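Local coordinates for lipoprotein, putative (Bacillus anthracis, PDB 4O4A) that is of unknown function but, as a putative bacterial lipoprotein, probably works at the cell surface, perhaps in binding lipid, at residues T97-S101 and S102-F106; E144-E147 and H148-E151. One frame throughout, in Å; residues are numbered along the deposited sequence.

How the contacts relate
Contact 1 (97-106) and contact 2 (144-151) are each a local contact within a continuous stretch of chain: a 3-10 turn between strands, and a loop with the N-cap of a helix. They lie in series with centres about 23 Å apart. Contact 1 is partly buried: it carries the chain from strand 96-98 at the border of one sheet to strand 104-114 at the border of the other, and its chemistry is backbone hydrogen bonds, two isoleucines and a disulfide. Contact 2 is a surface contact at the start of helix 149-166, where a histidine caps the helix and charged and polar side chains dominate. Another subunit touches contact 2, whereas no other protein chain of the assembly reaches contact 1.

Contact 1. Residues T97-S101 and S102-F106; sequences TKIDS and SCIHF
D100 and C103 meet across a short 3-10 turn that joins strand 96-98 to strand 104-114 and so links the two sheets of the fold. Two successive backbone bonds close it. C103 N donates to D100 O at 2.9 Å, and I104 N to S101 O at 3.0 Å; both run three residues back, as a 3-10 turn requires. Apolar contact follows on one side of the turn. I99 CD1 touches I104 CD1 at 4.0 Å, the two side chains crossing at about a right angle, and reaches C103 CB more loosely. In I99, chi1 of 55° sets CG1 between the backbone N and the carbonyl carbon, and the extended chi2 carries CD1 toward I104; Y87 of strand 86-90 packs against both isoleucines, and I104 also touches L124 and V126 of strand 117-126. A disulfide from C103 to C131 ties the buried turn residue to the chain just before helix 133-138. On the outer side of the turn S102 OG lies against the CB of D100 at 3.5 Å. On the inner side C103 CB and SG both lie against D100 O, at 3.3 and 3.5 Å.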
loop_
_atom_site.group_PDB
_atom_site.type_symbol
_atom_site.label_atom_id
_atom_site.label_comp_id
_atom_site.label_asym_id
_atom_site.label_seq_id
_atom_site.Cartn_x
_atom_site.Cartn_y
_atom_site.Cartn_z
ATOM N N THR B 97 -10.495 21.227 -27.248
ATOM C CA THR B 97 -10.008 20.118 -28.033
ATOM C C THR B 97 -10.970 18.986 -27.767
ATOM O O THR B 97 -11.142 18.551 -26.626
ATOM C CB THR B 97 -8.591 19.731 -27.624
ATOM O OG1 THR B 97 -7.726 20.863 -27.808
ATOM C CG2 THR B 97 -8.107 18.576 -28.451
ATOM N N LYS B 98 -11.620 18.526 -28.821
ATOM C CA LYS B 98 -12.597 17.456 -28.701
ATOM C C LYS B 98 -11.935 16.155 -28.297
ATOM O O LYS B 98 -10.822 15.866 -28.712
ATOM C CB LYS B 98 -13.346 17.275 -30.022
ATOM C CG LYS B 98 -14.529 16.348 -29.908
ATOM C CD LYS B 98 -15.391 16.368 -31.157
ATOM C CE LYS B 98 -16.642 15.522 -30.941
ATOM N NZ LYS B 98 -17.689 15.749 -31.976
ATOM N N ILE B 99 -12.604 15.390 -27.445
ATOM C CA ILE B 99 -12.068 14.108 -27.034
ATOM C C ILE B 99 -13.108 13.064 -27.387
ATOM O O ILE B 99 -14.312 13.337 -27.420
ATOM C CB ILE B 99 -11.670 14.054 -25.557
ATOM C CG1 ILE B 99 -12.829 14.458 -24.679
ATOM C CG2 ILE B 99 -10.480 14.964 -25.286
ATOM C CD1 ILE B 99 -12.615 14.129 -23.221
ATOM N N ASP B 100 -12.641 11.871 -27.693
ATOM C CA ASP B 100 -13.549 10.811 -28.062
ATOM C C ASP B 100 -14.391 10.328 -26.876
ATOM O O ASP B 100 -13.917 10.309 -25.757
ATOM C CB ASP B 100 -12.765 9.617 -28.610
ATOM C CG ASP B 100 -12.033 9.930 -29.899
ATOM O OD1 ASP B 100 -12.597 10.658 -30.742
ATOM O OD2 ASP B 100 -10.901 9.421 -30.083
ATOM N N SER B 101 -15.621 9.893 -27.135
ATOM C CA SER B 101 -16.463 9.330 -26.073
ATOM C C SER B 101 -15.803 8.128 -25.382
ATOM O O SER B 101 -16.105 7.825 -24.257
ATOM C CB SER B 101 -17.812 8.923 -26.627
ATOM O OG SER B 101 -18.563 10.068 -27.008
ATOM N N SER B 102 -14.910 7.422 -26.074
ATOM C CA SER B 102 -14.207 6.284 -25.475
ATOM C C SER B 102 -13.299 6.736 -24.329
ATOM O O SER B 102 -12.746 5.902 -23.603
ATOM C CB SER B 102 -13.415 5.532 -26.542
ATOM O OG SER B 102 -12.530 6.396 -27.211
ATOM N N CYS B 103 -13.099 8.046 -24.192
ATOM C CA CYS B 103 -12.240 8.588 -23.126
ATOM C C CYS B 103 -13.063 8.962 -21.931
ATOM O O CYS B 103 -12.536 9.457 -20.938
ATOM C CB CYS B 103 -11.524 9.843 -23.595
ATOM S SG CYS B 103 -10.544 9.648 -25.081
ATOM N N ILE B 104 -14.361 8.714 -22.027
ATOM C CA ILE B 104 -15.281 9.056 -20.993
ATOM C C ILE B 104 -16.061 7.850 -20.513
ATOM O O ILE B 104 -16.507 7.034 -21.311
ATOM C CB ILE B 104 -16.280 10.101 -21.529
ATOM C CG1 ILE B 104 -15.570 11.429 -21.869
ATOM C CG2 ILE B 104 -17.371 10.374 -20.508
ATOM C CD1 ILE B 104 -14.949 12.119 -20.673
ATOM N N HIS B 105 -16.230 7.749 -19.199
ATOM C CA HIS B 105 -17.045 6.686 -18.594
ATOM C C HIS B 105 -18.105 7.337 -17.772
ATOM O O HIS B 105 -17.796 8.158 -16.912
ATOM C CB HIS B 105 -16.209 5.734 -17.742
ATOM C CG HIS B 105 -17.012 4.784 -16.891
ATOM N ND1 HIS B 105 -17.896 3.868 -17.419
ATOM C CD2 HIS B 105 -16.995 4.553 -15.556
ATOM C CE1 HIS B 105 -18.427 3.150 -16.442
ATOM N NE2 HIS B 105 -17.894 3.543 -15.301
ATOM N N PHE B 106 -19.358 7.009 -18.065
ATOM C CA PHE B 106 -20.459 7.558 -17.332
ATOM C C PHE B 106 -20.736 6.555 -16.218
ATOM O O PHE B 106 -21.204 5.464 -16.473
ATOM C CB PHE B 106 -21.671 7.757 -18.227
ATOM C CG PHE B 106 -22.607 8.744 -17.691
ATOM C CD1 PHE B 106 -22.483 10.089 -18.035
ATOM C CD2 PHE B 106 -23.563 8.361 -16.775
ATOM C CE1 PHE B 106 -23.338 11.026 -17.499
ATOM C CE2 PHE B 106 -24.423 9.292 -16.236
ATOM C CZ PHE B 106 -24.311 10.627 -16.597
#

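Contact 2. Residues E144-E147 and H148-E151; sequences ENQE and HPAE
E147 and H148 make most of this contact, an N-cap arrangement at the start of helix 149-166, with E151 in the first turn of the helix as the third member. In E147, CG stands between N and the carbonyl carbon (chi1 72°), beside H148 N, and the extended chain runs on to E151. That carries the carboxylate along the first turn, where OE1 lies 3.9 Å from E151 CB, a plain van der Waals approach. E151 starts toward E147 but bends at chi2, leading its own carboxylate off, and the two OE1 atoms of E147 and E151 stay 5.6 Å apart. H148 holds the cap: its ring nitrogen ND1 accepts from A150 N at 3.2 Å with an N-H...N angle of 165°, the donor close to the ring plane. With CG anti to the backbone N (chi1 -167°) the ring is placed beside the helix start, and its rotation about chi2 presents ND1 to that amide; P149 CD sits over one face, 3.3 Å above the plane and offset toward the rim. H148 O in turn accepts from E151 N. Beside them Q146 OE1 comes to 4.0 Å from P149 CG, the two side chains crossing at about a right angle. E147 OE1 forms a salt bridge to R155 of the same helix, and OE2 a weak hydrogen bond to R96 N of a second subunit. Accepting through ND1 is consistent with a neutral H148 that carries its proton on NE2, and the nearby arginine probably helps E147 stay charged close to E151.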
loop_
_atom_site.group_PDB
_atom_site.type_symbol
_atom_site.label_atom_id
_atom_site.label_comp_id
_atom_site.label_asym_id
_atom_site.label_seq_id
_atom_site.Cartn_x
_atom_site.Cartn_y
_atom_site.Cartn_z
ATOM N N GLU B 144 -9.946 -3.929 -5.092
ATOM C CA GLU B 144 -11.170 -4.696 -4.827
ATOM C C GLU B 144 -12.000 -4.272 -3.605
ATOM O O GLU B 144 -13.127 -3.829 -3.758
ATOM C CB GLU B 144 -10.847 -6.188 -4.714
ATOM C CG GLU B 144 -12.030 -7.116 -4.854
ATOM C CD GLU B 144 -11.648 -8.573 -4.665
ATOM O OE1 GLU B 144 -10.441 -8.873 -4.512
ATOM O OE2 GLU B 144 -12.558 -9.421 -4.665
ATOM N N ASN B 145 -11.454 -4.417 -2.405
ATOM C CA ASN B 145 -12.220 -4.130 -1.179
ATOM C C ASN B 145 -12.385 -2.650 -0.836
ATOM O O ASN B 145 -13.325 -2.248 -0.163
ATOM C CB ASN B 145 -11.592 -4.870 -0.008
ATOM C CG ASN B 145 -11.457 -6.366 -0.262
ATOM O OD1 ASN B 145 -11.340 -6.803 -1.402
ATOM N ND2 ASN B 145 -11.464 -7.158 0.812
ATOM N N GLN B 146 -11.440 -1.852 -1.281
ATOM C CA GLN B 146 -11.471 -0.424 -1.081
ATOM C C GLN B 146 -12.681 0.236 -1.729
ATOM O O GLN B 146 -13.152 -0.194 -2.758
ATOM C CB GLN B 146 -10.201 0.156 -1.690
ATOM C CG GLN B 146 -10.209 1.654 -1.841
ATOM C CD GLN B 146 -9.030 2.180 -2.642
ATOM O OE1 GLN B 146 -9.186 3.118 -3.424
ATOM N NE2 GLN B 146 -7.855 1.583 -2.463
ATOM N N GLU B 147 -13.167 1.302 -1.113
ATOM C CA GLU B 147 -14.277 2.060 -1.649
ATOM C C GLU B 147 -13.719 2.733 -2.911
ATOM O O GLU B 147 -12.501 2.946 -3.052
ATOM C CB GLU B 147 -14.770 3.104 -0.647
ATOM C CG GLU B 147 -13.816 4.271 -0.467
ATOM C CD GLU B 147 -14.292 5.288 0.556
ATOM O OE1 GLU B 147 -15.442 5.173 1.071
ATOM O OE2 GLU B 147 -13.503 6.217 0.828
ATOM N N HIS B 148 -14.600 3.079 -3.828
ATOM C CA HIS B 148 -14.152 3.729 -5.045
ATOM C C HIS B 148 -13.733 5.163 -4.688
ATOM O O HIS B 148 -14.433 5.839 -3.927
ATOM C CB HIS B 148 -15.257 3.727 -6.081
ATOM C CG HIS B 148 -14.793 4.099 -7.448
ATOM N ND1 HIS B 148 -14.571 5.402 -7.832
ATOM C CD2 HIS B 148 -14.524 3.334 -8.533
ATOM C CE1 HIS B 148 -14.178 5.428 -9.090
ATOM N NE2 HIS B 148 -14.150 4.187 -9.544
ATOM N N PRO B 149 -12.597 5.641 -5.240
ATOM C CA PRO B 149 -12.089 6.992 -4.957
ATOM C C PRO B 149 -13.100 8.119 -5.118
ATOM O O PRO B 149 -12.962 9.166 -4.491
ATOM C CB PRO B 149 -10.965 7.148 -5.964
ATOM C CG PRO B 149 -10.458 5.763 -6.155
ATOM C CD PRO B 149 -11.675 4.891 -6.111
ATOM N N ALA B 150 -14.107 7.902 -5.947
ATOM C CA ALA B 150 -15.161 8.892 -6.190
ATOM C C ALA B 150 -16.051 9.101 -4.979
ATOM O O ALA B 150 -16.677 10.161 -4.849
ATOM C CB ALA B 150 -16.007 8.477 -7.383
ATOM N N GLU B 151 -16.126 8.086 -4.116
ATOM C CA GLU B 151 -16.913 8.181 -2.895
ATOM C C GLU B 151 -16.331 9.244 -2.011
ATOM O O GLU B 151 -17.074 10.053 -1.449
ATOM C CB GLU B 151 -16.942 6.853 -2.124
ATOM C CG GLU B 151 -17.727 5.759 -2.819
ATOM C CD GLU B 151 -19.217 6.060 -2.915
ATOM O OE1 GLU B 151 -19.730 6.924 -2.162
ATOM O OE2 GLU B 151 -19.892 5.419 -3.746
#